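Local coordinates for protein tautomerase (Bordetella trematum, PDB 6VVR) that belongs to the tautomerase superfamily of enzymes, with two beta-alpha-beta units in one chain, and assembles as a trimer, at residues N4-Q9 / L62-L67; K21-A26 / L81-A86; T17-A22 / A89-D94; Q29-P34 / A77-A82. All blocks are in the same frame, centred on the assembly; numbering follows the deposited sequence.

Contact 1 joins the two central strands of the sheet. Contacts 2, 3 and 4 join helices 13-31 and 73-91, which lie over one face of that sheet. Along the helix pair the order is contact 3, contact 2, contact 4. The centre of contact 2 is about 8 Å from those of contacts 3 and 4, while the centres of contacts 3 and 4 are about 16 Å apart. The sheet packs up against all three. Val5 CG2 meets Leu23 CD1 at 3.5 Å, Ile7 CG2 meets Leu91 CD1 at 3.7 Å, and Leu67 CD1 meets Leu79 CD2 at 3.9 Å. Segments of all four contacts reach the second subunit.

Contact 1 of 4, residues N4-Q9 / L62-L67; sequences NVHIMQ and LVNVDL
Asn4 and Asn64 sit side by side on one face of two antiparallel strands, their side chains crossing at a slant and their amide planes turned 61° apart. Asn64 ND2 donates to Asn4 OD1 at 3.1 Å. The acceptor lies close to the plane of the Asn64 amide, but the donor is tilted away from the carbonyl plane of Asn4. The same oxygen takes a second bond from the residue two places along its own strand, on the same face of the sheet. His6 NE2 reaches Asn4 OD1 at 2.9 Å, nearly straight at 170°, in the ring plane and on a lone pair of the oxygen. With CG between the backbone N and the carbonyl carbon (chi1 50°), OD1 is placed where both donors meet it. Two donors thus fix the rotation of the amide. The imidazole is held at its other nitrogen too, since His6 ND1 is hydrogen-bonded to Tyr45 OH.

The strands are 2-8 and 61-68, the central pair of the four-stranded mixed sheet, and each begins one beta-alpha-beta unit of the tautomerase fold. Asn4 with Asn64 and His6 with Leu62 are hydrogen-bonded pairs; His6 N to Leu62 O measures 2.8 Å. Val5 with Val63 is the non-hydrogen-bonded pair between them.

At the imidazole edge, near the ring plane, His6 CD2 comes within 3.6 Å of Leu62 O. Leu62 CD2 also touches His6 CD2, at 4.1 Å. Ile41 of a second subunit packs on His6. The valines project from the other face, toward the helices. They lie side by side and point the same way, with Val5 CG1 and Val63 CG2 4.2 Å apart.

Contact 2 of 4, residues K21-A26 / L81-A86; sequences KALSDA and LALNQA
Ala22, Ala26, Ala82 and Ala86 form an apolar seam between two antiparallel helices, 13-31 and 73-91. Each helix is the crossover of one beta-alpha-beta unit, and both lie on the same face of the sheet. The axes of the two short segments approach to 9.0 Å, and their directions differ by 164°. Small residues line the seam, so each backbone meets the methyl groups of the other.

All four alanine CB atoms point toward the opposite helix. Ala22 CB and Ala86 CB are 4.2 Å apart, and Ala26 CB and Ala82 CB are 4.1 Å apart. Ala26 CB also touches Ala86 CB, which links the two pairs diagonally. Ala86 CB rests 3.9 Å from Ala22 O, and Ala26 CB rests 3.8 Å from Ala82 O.

Below the alanines, on the sheet side, two leucines meet at about a right angle. With CG anti to the carbonyl carbon in both (chi1 -68° for Leu23, -69° for Leu83), the CD2 branches are carried across to the other helix. Leu23 CD2 is 3.8 Å from Leu83 CD2. It also lies 3.9 Å from Ala86 CB, which ties leucines to alanines. Leu23 continues down onto Val5 and Leu83 onto Leu3, both on strand 2-8.

The contact between these segments is made by alanine methyls, two leucines and the backbone they rest on. It therefore depends on close fit rather than on directed bonds, and the leucines carry it into the core over the sheet.

Contact 3 of 4, residues T17-A22 / A89-D94; sequences TALLKA and ASLGMD
Leu19 and Ser90 meet in a contact with no flat side chain, so faces and edges play no part in it. Leucine branches, an alanine methyl and a serine side chain touch instead. Ser90 points its CB at the turn of helix 13-31, where it lies 3.7 Å from Leu19 CA and 4.0 Å from Leu19 CB.

With CG opposite the backbone N (chi1 167°), Leu19 sends its two branches to different partners. CD1 reaches Ser90 CB, at 4.0 Å. Leu19 CD2 turns to Leu91 and comes 4.1 Å from its CD1. The two leucine side chains slant across each other. Both also rest on Ile7 of strand 2-8, so the leucine pair belongs to the layer between helices and sheet.

The site is where the last turn of helix 73-91 passes the early part of helix 13-31. Just beyond, Gly92 leaves helical geometry with positive phi in a Schellman motif, and the chain turns away from the other helix.

Ser90 OG stands beside its own backbone N, with chi1 at -54°. There it bonds to Ala86 O one turn back. The same oxygen lies 3.4 Å from Ala22 CB.

With its bond met inside its own helix, the serine offers the neighbouring helix a compact group rather than a polar link. Cohesion between these segments is then a matter of van der Waals contact, through Leu19 and Leu91 toward the sheet and through Ser90 nearer the surface.

Contact 4 of 4, residues Q29-P34 / A77-A82; sequences QSIGAP and AALILA
Ser30 and Ile31 close on Leu79 in the tight part of this contact. The CG2 branch of Ile31 comes against Leu79 CB at 3.6 Å, and the two side chains cross at a slant. Ser30 works from the position before it. Its OG is 3.4 Å from Leu79 CD1 and 3.5 Å from Leu79 CA, so the hydroxyl oxygen lies against the CD1 branch and the CA of the leucine. This polar atom has its partner elsewhere, in a hydrogen bond to Ala26 O one turn earlier. The torsion suits that bond: OG lies between the backbone N and the carbonyl carbon (chi1 69°), which turns it back along its own helix.

Here the last turn of helix 13-31 passes the early part of helix 73-91, so the crossover helices of the two beta-alpha-beta units pack side by side over the sheet. Leu79 reaches from the helix pair down to Leu67 and Leu102 on strands of that sheet. Ile31 also touches Pro1 and Arg71, so loops border the contact on this side.

Leu79 is buried, while the other touching residues border solvent. Toward solvent the groups are smaller. Ser30 CB still fits closely on Ala82 CB, at 3.8 Å, and on Ala78 O, at 3.7 Å. It is at Ala78 CB, 4.1 Å from Ser30 O, that the contact thins out. The side chain of Gln29 leads away from the other helix into an exposed position. Gly32, also exposed, has positive phi and takes the chain out of the helix, away from residues 77-82.

Contact 1 of 4, residues N4-Q9 / L62-L67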
loop_
_atom_site.group_PDB
_atom_site.type_symbol
_atom_site.label_atom_id
_atom_site.label_comp_id
_atom_site.label_asym_id
_atom_site.label_seq_id
_atom_site.Cartn_x
_atom_site.Cartn_y
_atom_site.Cartn_z
ATOM N N ASN A 4 -6.433 -4.094 1.428
ATOM C CA ASN A 4 -6.146 -3.343 2.638
ATOM C C ASN A 4 -7.045 -2.123 2.645
ATOM O O ASN A 4 -7.128 -1.393 1.647
ATOM C CB ASN A 4 -4.659 -2.986 2.775
ATOM C CG ASN A 4 -4.080 -2.350 1.548
ATOM O OD1 ASN A 4 -3.943 -1.125 1.480
ATOM N ND2 ASN A 4 -3.689 -3.173 0.585
ATOM N N VAL A 5 -7.747 -1.941 3.762
ATOM C CA VAL A 5 -8.890 -1.048 3.865
ATOM C C VAL A 5 -8.587 0.011 4.909
ATOM O O VAL A 5 -8.037 -0.289 5.975
ATOM C CB VAL A 5 -10.163 -1.827 4.246
ATOM C CG1 VAL A 5 -11.380 -0.910 4.194
ATOM C CG2 VAL A 5 -10.315 -3.012 3.325
ATOM N N HIS A 6 -8.975 1.244 4.612
ATOM C CA HIS A 6 -8.562 2.408 5.381
ATOM C C HIS A 6 -9.805 3.234 5.656
ATOM O O HIS A 6 -10.449 3.693 4.712
ATOM C CB HIS A 6 -7.515 3.204 4.595
ATOM C CG HIS A 6 -6.361 2.363 4.142
ATOM N ND1 HIS A 6 -5.179 2.284 4.846
ATOM C CD2 HIS A 6 -6.223 1.529 3.080
ATOM C CE1 HIS A 6 -4.353 1.457 4.227
ATOM N NE2 HIS A 6 -4.964 0.983 3.155
ATOM N N ILE A 7 -10.177 3.369 6.930
ATOM C CA ILE A 7 -11.434 4.006 7.306
ATOM C C ILE A 7 -11.170 4.991 8.433
ATOM O O ILE A 7 -10.124 4.971 9.081
ATOM C CB ILE A 7 -12.521 2.992 7.724
ATOM C CG1 ILE A 7 -12.103 2.230 8.973
ATOM C CG2 ILE A 7 -12.819 2.025 6.588
ATOM C CD1 ILE A 7 -13.215 1.352 9.541
ATOM N N MET A 8 -12.140 5.870 8.652
ATOM C CA MET A 8 -12.048 6.823 9.743
ATOM C C MET A 8 -12.305 6.116 11.067
ATOM O O MET A 8 -13.092 5.165 11.143
ATOM C CB MET A 8 -13.060 7.957 9.557
ATOM C CG MET A 8 -12.957 8.686 8.225
ATOM S SD MET A 8 -11.268 9.211 7.905
ATOM C CE MET A 8 -10.995 10.387 9.223
ATOM N N GLN A 9 -11.623 6.581 12.110
ATOM C CA GLN A 9 -11.971 6.188 13.470
ATOM C C GLN A 9 -13.436 6.504 13.745
ATOM O O GLN A 9 -14.002 7.454 13.200
ATOM C CB GLN A 9 -11.101 6.932 14.487
ATOM C CG GLN A 9 -9.680 6.431 14.631
ATOM C CD GLN A 9 -8.906 7.218 15.676
ATOM O OE1 GLN A 9 -9.458 8.101 16.335
ATOM N NE2 GLN A 9 -7.623 6.911 15.822
ATOM N N LEU A 62 -11.051 4.056 1.916
ATOM C CA LEU A 62 -10.202 3.644 0.808
ATOM C C LEU A 62 -10.033 2.134 0.842
ATOM O O LEU A 62 -9.669 1.580 1.882
ATOM C CB LEU A 62 -8.835 4.328 0.888
ATOM C CG LEU A 62 -7.825 3.867 -0.163
ATOM C CD1 LEU A 62 -8.267 4.305 -1.574
ATOM C CD2 LEU A 62 -6.435 4.394 0.177
ATOM N N VAL A 63 -10.305 1.474 -0.284
ATOM C CA VAL A 63 -10.061 0.042 -0.441
ATOM C C VAL A 63 -8.994 -0.127 -1.515
ATOM O O VAL A 63 -9.229 0.195 -2.685
ATOM C CB VAL A 63 -11.344 -0.731 -0.807
ATOM C CG1 VAL A 63 -11.060 -2.233 -0.895
ATOM C CG2 VAL A 63 -12.469 -0.463 0.210
ATOM N N ASN A 64 -7.825 -0.625 -1.123
ATOM C CA ASN A 64 -6.768 -0.985 -2.055
ATOM C C ASN A 64 -6.805 -2.484 -2.309
ATOM O O ASN A 64 -6.805 -3.275 -1.356
ATOM C CB ASN A 64 -5.399 -0.595 -1.499
ATOM C CG ASN A 64 -5.228 0.902 -1.370
ATOM O OD1 ASN A 64 -5.773 1.672 -2.160
ATOM N ND2 ASN A 64 -4.464 1.323 -0.366
ATOM N N VAL A 65 -6.808 -2.873 -3.586
ATOM C CA VAL A 65 -6.923 -4.271 -3.998
ATOM C C VAL A 65 -5.708 -4.626 -4.841
ATOM O O VAL A 65 -5.516 -4.064 -5.928
ATOM C CB VAL A 65 -8.204 -4.534 -4.802
ATOM C CG1 VAL A 65 -8.323 -6.031 -5.115
ATOM C CG2 VAL A 65 -9.433 -3.997 -4.080
ATOM N N ASP A 66 -4.889 -5.550 -4.344
ATOM C CA ASP A 66 -3.854 -6.172 -5.153
ATOM C C ASP A 66 -4.414 -7.497 -5.643
ATOM O O ASP A 66 -4.764 -8.363 -4.831
ATOM C CB ASP A 66 -2.566 -6.382 -4.354
ATOM C CG ASP A 66 -1.910 -5.075 -3.961
ATOM O OD1 ASP A 66 -1.838 -4.155 -4.798
ATOM O OD2 ASP A 66 -1.476 -4.955 -2.810
ATOM N N LEU A 67 -4.557 -7.637 -6.955
ATOM C CA LEU A 67 -5.172 -8.832 -7.508
ATOM C C LEU A 67 -4.428 -9.293 -8.754
ATOM O O LEU A 67 -3.776 -8.511 -9.448
ATOM C CB LEU A 67 -6.658 -8.617 -7.831
ATOM C CG LEU A 67 -7.030 -7.924 -9.143
ATOM C CD1 LEU A 67 -8.524 -8.047 -9.399
ATOM C CD2 LEU A 67 -6.601 -6.463 -9.104
#

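Contact 2 of 4, residues K21-A26 / L81-A86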
loop_
_atom_site.group_PDB
_atom_site.type_symbol
_atom_site.label_atom_id
_atom_site.label_comp_id
_atom_site.label_asym_id
_atom_site.label_seq_id
_atom_site.Cartn_x
_atom_site.Cartn_y
_atom_site.Cartn_z
ATOM N N LYS A 21 -16.549 -8.723 6.386
ATOM C CA LYS A 21 -17.335 -9.769 5.744
ATOM C C LYS A 21 -17.975 -9.270 4.455
ATOM O O LYS A 21 -18.001 -9.990 3.450
ATOM C CB LYS A 21 -18.406 -10.278 6.704
ATOM C CG LYS A 21 -17.848 -10.958 7.935
ATOM C CD LYS A 21 -18.975 -11.567 8.758
ATOM C CE LYS A 21 -18.446 -12.298 9.977
ATOM N NZ LYS A 21 -19.428 -13.317 10.471
ATOM N N ALA A 22 -18.517 -8.047 4.469
ATOM C CA ALA A 22 -19.166 -7.529 3.267
ATOM C C ALA A 22 -18.162 -7.325 2.141
ATOM O O ALA A 22 -18.487 -7.539 0.970
ATOM C CB ALA A 22 -19.900 -6.222 3.564
ATOM N N LEU A 23 -16.942 -6.895 2.470
ATOM C CA LEU A 23 -15.931 -6.736 1.431
ATOM C C LEU A 23 -15.542 -8.085 0.851
ATOM O O LEU A 23 -15.431 -8.238 -0.371
ATOM C CB LEU A 23 -14.708 -6.027 2.002
ATOM C CG LEU A 23 -14.913 -4.561 2.385
ATOM C CD1 LEU A 23 -13.632 -4.060 2.995
ATOM C CD2 LEU A 23 -15.285 -3.722 1.172
ATOM N N SER A 24 -15.354 -9.085 1.717
ATOM C CA SER A 24 -14.974 -10.407 1.233
ATOM C C SER A 24 -16.054 -10.971 0.316
ATOM O O SER A 24 -15.771 -11.405 -0.807
ATOM C CB SER A 24 -14.707 -11.337 2.417
ATOM O OG SER A 24 -14.510 -12.676 1.979
ATOM N N ASP A 25 -17.312 -10.932 0.761
ATOM C CA ASP A 25 -18.409 -11.386 -0.096
ATOM C C ASP A 25 -18.501 -10.576 -1.384
ATOM O O ASP A 25 -18.835 -11.117 -2.441
ATOM C CB ASP A 25 -19.740 -11.312 0.648
ATOM C CG ASP A 25 -20.806 -12.164 0.003
ATOM O OD1 ASP A 25 -20.536 -13.351 -0.314
ATOM O OD2 ASP A 25 -21.913 -11.639 -0.238
ATOM N N ALA A 26 -18.205 -9.277 -1.323
ATOM C CA ALA A 26 -18.272 -8.466 -2.536
ATOM C C ALA A 26 -17.238 -8.925 -3.548
ATOM O O ALA A 26 -17.491 -8.903 -4.757
ATOM C CB ALA A 26 -18.081 -6.984 -2.203
ATOM N N LEU A 81 -17.322 -1.301 -8.242
ATOM C CA LEU A 81 -18.678 -0.918 -7.867
ATOM C C LEU A 81 -19.139 -1.679 -6.633
ATOM O O LEU A 81 -19.691 -1.079 -5.704
ATOM C CB LEU A 81 -19.628 -1.167 -9.040
ATOM C CG LEU A 81 -21.084 -0.706 -8.949
ATOM C CD1 LEU A 81 -21.169 0.801 -8.751
ATOM C CD2 LEU A 81 -21.827 -1.108 -10.220
ATOM N N ALA A 82 -18.909 -2.996 -6.605
ATOM C CA ALA A 82 -19.375 -3.811 -5.489
ATOM C C ALA A 82 -18.634 -3.471 -4.203
ATOM O O ALA A 82 -19.228 -3.469 -3.118
ATOM C CB ALA A 82 -19.223 -5.299 -5.819
ATOM N N LEU A 83 -17.329 -3.201 -4.296
ATOM C CA LEU A 83 -16.584 -2.808 -3.105
ATOM C C LEU A 83 -17.024 -1.435 -2.605
ATOM O O LEU A 83 -17.217 -1.242 -1.399
ATOM C CB LEU A 83 -15.083 -2.826 -3.394
ATOM C CG LEU A 83 -14.494 -4.225 -3.600
ATOM C CD1 LEU A 83 -13.063 -4.125 -4.093
ATOM C CD2 LEU A 83 -14.571 -5.041 -2.309
ATOM N N ASN A 84 -17.196 -0.468 -3.515
ATOM C CA ASN A 84 -17.680 0.847 -3.101
ATOM C C ASN A 84 -19.006 0.727 -2.356
ATOM O O ASN A 84 -19.175 1.294 -1.270
ATOM C CB ASN A 84 -17.812 1.775 -4.316
ATOM C CG ASN A 84 -17.612 3.264 -3.958
ATOM O OD1 ASN A 84 -18.557 3.948 -3.557
ATOM N ND2 ASN A 84 -16.386 3.762 -4.116
ATOM N N GLN A 85 -19.952 -0.027 -2.915
ATOM C CA GLN A 85 -21.255 -0.183 -2.269
ATOM C C GLN A 85 -21.154 -0.945 -0.949
ATOM O O GLN A 85 -21.887 -0.631 -0.001
ATOM C CB GLN A 85 -22.237 -0.865 -3.232
ATOM C CG GLN A 85 -22.571 -0.008 -4.476
ATOM C CD GLN A 85 -23.236 -0.801 -5.601
ATOM O OE1 GLN A 85 -23.261 -2.028 -5.580
ATOM N NE2 GLN A 85 -23.757 -0.090 -6.607
ATOM N N ALA A 86 -20.251 -1.926 -0.854
ATOM C CA ALA A 86 -20.059 -2.638 0.407
ATOM C C ALA A 86 -19.592 -1.699 1.513
ATOM O O ALA A 86 -20.062 -1.784 2.656
ATOM C CB ALA A 86 -19.065 -3.787 0.213
#

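Contact 3 of 4, residues T17-A22 / A89-D94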
loop_
_atom_site.group_PDB
_atom_site.type_symbol
_atom_site.label_atom_id
_atom_site.label_comp_id
_atom_site.label_asym_id
_atom_site.label_seq_id
_atom_site.Cartn_x
_atom_site.Cartn_y
_atom_site.Cartn_z
ATOM N N THR A 17 -16.469 -5.396 11.810
ATOM C CA THR A 17 -16.605 -6.816 11.486
ATOM C C THR A 17 -17.479 -7.023 10.259
ATOM O O THR A 17 -17.120 -7.780 9.345
ATOM C CB THR A 17 -17.206 -7.571 12.672
ATOM O OG1 THR A 17 -16.276 -7.569 13.754
ATOM C CG2 THR A 17 -17.541 -9.000 12.284
ATOM N N ALA A 18 -18.649 -6.387 10.238
ATOM C CA ALA A 18 -19.554 -6.538 9.106
ATOM C C ALA A 18 -18.932 -6.002 7.831
ATOM O O ALA A 18 -19.155 -6.561 6.751
ATOM C CB ALA A 18 -20.880 -5.831 9.390
ATOM N N LEU A 19 -18.137 -4.936 7.939
ATOM C CA LEU A 19 -17.469 -4.394 6.760
ATOM C C LEU A 19 -16.529 -5.426 6.149
ATOM O O LEU A 19 -16.551 -5.662 4.939
ATOM C CB LEU A 19 -16.710 -3.118 7.134
ATOM C CG LEU A 19 -15.708 -2.615 6.083
ATOM C CD1 LEU A 19 -16.441 -2.129 4.827
ATOM C CD2 LEU A 19 -14.810 -1.520 6.639
ATOM N N LEU A 20 -15.697 -6.060 6.980
ATOM C CA LEU A 20 -14.761 -7.065 6.477
ATOM C C LEU A 20 -15.489 -8.193 5.763
ATOM O O LEU A 20 -15.103 -8.599 4.661
ATOM C CB LEU A 20 -13.917 -7.619 7.626
ATOM C CG LEU A 20 -12.877 -6.675 8.218
ATOM C CD1 LEU A 20 -12.301 -7.269 9.499
ATOM C CD2 LEU A 20 -11.787 -6.391 7.186
ATOM N N LYS A 21 -16.549 -8.723 6.386
ATOM C CA LYS A 21 -17.335 -9.769 5.744
ATOM C C LYS A 21 -17.975 -9.270 4.455
ATOM O O LYS A 21 -18.001 -9.990 3.450
ATOM C CB LYS A 21 -18.406 -10.278 6.704
ATOM C CG LYS A 21 -17.848 -10.958 7.935
ATOM C CD LYS A 21 -18.975 -11.567 8.758
ATOM C CE LYS A 21 -18.446 -12.298 9.977
ATOM N NZ LYS A 21 -19.428 -13.317 10.471
ATOM N N ALA A 22 -18.517 -8.047 4.469
ATOM C CA ALA A 22 -19.166 -7.529 3.267
ATOM C C ALA A 22 -18.162 -7.325 2.141
ATOM O O ALA A 22 -18.487 -7.539 0.970
ATOM C CB ALA A 22 -19.900 -6.222 3.564
ATOM N N ALA A 89 -22.569 0.828 2.388
ATOM C CA ALA A 89 -23.639 0.191 3.149
ATOM C C ALA A 89 -23.186 -0.160 4.562
ATOM O O ALA A 89 -23.880 0.150 5.540
ATOM C CB ALA A 89 -24.136 -1.051 2.421
ATOM N N SER A 90 -22.017 -0.798 4.691
ATOM C CA SER A 90 -21.585 -1.293 5.998
ATOM C C SER A 90 -21.322 -0.163 6.983
ATOM O O SER A 90 -21.554 -0.309 8.185
ATOM C CB SER A 90 -20.330 -2.155 5.854
ATOM O OG SER A 90 -20.525 -3.191 4.923
ATOM N N LEU A 91 -20.814 0.957 6.510
ATOM C CA LEU A 91 -20.404 2.049 7.384
ATOM C C LEU A 91 -21.382 3.217 7.385
ATOM O O LEU A 91 -21.132 4.213 8.073
ATOM C CB LEU A 91 -19.007 2.561 6.982
ATOM C CG LEU A 91 -17.894 1.509 6.956
ATOM C CD1 LEU A 91 -16.522 2.168 6.839
ATOM C CD2 LEU A 91 -17.959 0.620 8.182
ATOM N N GLY A 92 -22.481 3.121 6.642
ATOM C CA GLY A 92 -23.415 4.237 6.570
ATOM C C GLY A 92 -22.790 5.476 5.969
ATOM O O GLY A 92 -22.999 6.591 6.467
ATOM N N MET A 93 -21.989 5.298 4.926
ATOM C CA MET A 93 -21.251 6.381 4.299
ATOM C C MET A 93 -21.849 6.719 2.950
ATOM O O MET A 93 -22.475 5.880 2.297
ATOM C CB MET A 93 -19.792 5.992 4.073
ATOM C CG MET A 93 -18.945 5.950 5.285
ATOM S SD MET A 93 -17.323 5.538 4.653
ATOM C CE MET A 93 -16.923 7.022 3.739
ATOM N N ASP A 94 -21.593 7.950 2.520
ATOM C CA ASP A 94 -21.885 8.358 1.154
ATOM C C ASP A 94 -20.843 7.770 0.209
ATOM O O ASP A 94 -19.638 7.872 0.460
ATOM C CB ASP A 94 -21.897 9.881 1.050
ATOM C CG ASP A 94 -22.550 10.373 -0.231
ATOM O OD1 ASP A 94 -22.287 9.786 -1.304
ATOM O OD2 ASP A 94 -23.329 11.350 -0.165
#

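Contact 4 of 4, residues Q29-P34 / A77-A82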
loop_
_atom_site.group_PDB
_atom_site.type_symbol
_atom_site.label_atom_id
_atom_site.label_comp_id
_atom_site.label_asym_id
_atom_site.label_seq_id
_atom_site.Cartn_x
_atom_site.Cartn_y
_atom_site.Cartn_z
ATOM N N GLN A 29 -18.615 -12.316 -5.001
ATOM C CA GLN A 29 -19.789 -12.197 -5.864
ATOM C C GLN A 29 -19.454 -11.488 -7.169
ATOM O O GLN A 29 -19.940 -11.880 -8.238
ATOM C CB GLN A 29 -20.918 -11.468 -5.129
ATOM C CG GLN A 29 -21.612 -12.301 -4.044
ATOM C CD GLN A 29 -21.929 -13.728 -4.492
ATOM O OE1 GLN A 29 -21.382 -14.692 -3.956
ATOM N NE2 GLN A 29 -22.817 -13.863 -5.473
ATOM N N SER A 30 -18.607 -10.457 -7.113
ATOM C CA SER A 30 -18.429 -9.612 -8.285
ATOM C C SER A 30 -17.511 -10.239 -9.326
ATOM O O SER A 30 -17.771 -10.099 -10.526
ATOM C CB SER A 30 -17.907 -8.232 -7.870
ATOM O OG SER A 30 -16.576 -8.309 -7.404
ATOM N N ILE A 31 -16.445 -10.930 -8.920
ATOM C CA ILE A 31 -15.501 -11.490 -9.882
ATOM C C ILE A 31 -15.350 -13.003 -9.771
ATOM O O ILE A 31 -14.565 -13.589 -10.522
ATOM C CB ILE A 31 -14.123 -10.807 -9.783
ATOM C CG1 ILE A 31 -13.388 -11.242 -8.515
ATOM C CG2 ILE A 31 -14.279 -9.284 -9.831
ATOM C CD1 ILE A 31 -11.938 -10.785 -8.462
ATOM N N GLY A 32 -16.074 -13.652 -8.870
ATOM C CA GLY A 32 -16.005 -15.099 -8.781
ATOM C C GLY A 32 -14.684 -15.642 -8.283
ATOM O O GLY A 32 -14.323 -16.775 -8.622
ATOM N N ALA A 33 -13.935 -14.860 -7.503
ATOM C CA ALA A 33 -12.690 -15.353 -6.947
ATOM C C ALA A 33 -12.979 -16.451 -5.926
ATOM O O ALA A 33 -13.973 -16.379 -5.202
ATOM C CB ALA A 33 -11.911 -14.218 -6.282
ATOM N N PRO A 34 -12.133 -17.479 -5.853
ATOM C CA PRO A 34 -12.297 -18.478 -4.790
ATOM C C PRO A 34 -12.177 -17.814 -3.431
ATOM O O PRO A 34 -11.295 -16.982 -3.207
ATOM C CB PRO A 34 -11.148 -19.464 -5.037
ATOM C CG PRO A 34 -10.635 -19.161 -6.412
ATOM C CD PRO A 34 -10.912 -17.706 -6.637
ATOM N N ALA A 77 -14.688 -3.419 -13.345
ATOM C CA ALA A 77 -15.720 -2.428 -13.053
ATOM C C ALA A 77 -16.720 -2.959 -12.034
ATOM O O ALA A 77 -17.092 -2.249 -11.092
ATOM C CB ALA A 77 -16.428 -2.010 -14.344
ATOM N N ALA A 78 -17.164 -4.206 -12.204
ATOM C CA ALA A 78 -18.067 -4.816 -11.233
ATOM C C ALA A 78 -17.444 -4.848 -9.845
ATOM O O ALA A 78 -18.133 -4.635 -8.839
ATOM C CB ALA A 78 -18.432 -6.231 -11.679
ATOM N N LEU A 79 -16.136 -5.115 -9.773
ATOM C CA LEU A 79 -15.463 -5.222 -8.480
ATOM C C LEU A 79 -15.382 -3.865 -7.782
ATOM O O LEU A 79 -15.669 -3.762 -6.587
ATOM C CB LEU A 79 -14.067 -5.835 -8.667
ATOM C CG LEU A 79 -13.136 -5.971 -7.457
ATOM C CD1 LEU A 79 -13.714 -6.887 -6.381
ATOM C CD2 LEU A 79 -11.770 -6.485 -7.918
ATOM N N ILE A 80 -14.984 -2.815 -8.512
ATOM C CA ILE A 80 -14.924 -1.470 -7.936
ATOM C C ILE A 80 -16.294 -1.053 -7.433
ATOM O O ILE A 80 -16.439 -0.516 -6.327
ATOM C CB ILE A 80 -14.392 -0.460 -8.974
ATOM C CG1 ILE A 80 -12.917 -0.730 -9.283
ATOM C CG2 ILE A 80 -14.611 0.975 -8.494
ATOM C CD1 ILE A 80 -12.397 0.032 -10.484
ATOM N N LEU A 81 -17.322 -1.301 -8.242
ATOM C CA LEU A 81 -18.678 -0.918 -7.867
ATOM C C LEU A 81 -19.139 -1.679 -6.633
ATOM O O LEU A 81 -19.691 -1.079 -5.704
ATOM C CB LEU A 81 -19.628 -1.167 -9.040
ATOM C CG LEU A 81 -21.084 -0.706 -8.949
ATOM C CD1 LEU A 81 -21.169 0.801 -8.751
ATOM C CD2 LEU A 81 -21.827 -1.108 -10.220
ATOM N N ALA A 82 -18.909 -2.996 -6.605
ATOM C CA ALA A 82 -19.375 -3.811 -5.489
ATOM C C ALA A 82 -18.634 -3.471 -4.203
ATOM O O ALA A 82 -19.228 -3.469 -3.118
ATOM C CB ALA A 82 -19.223 -5.299 -5.819
#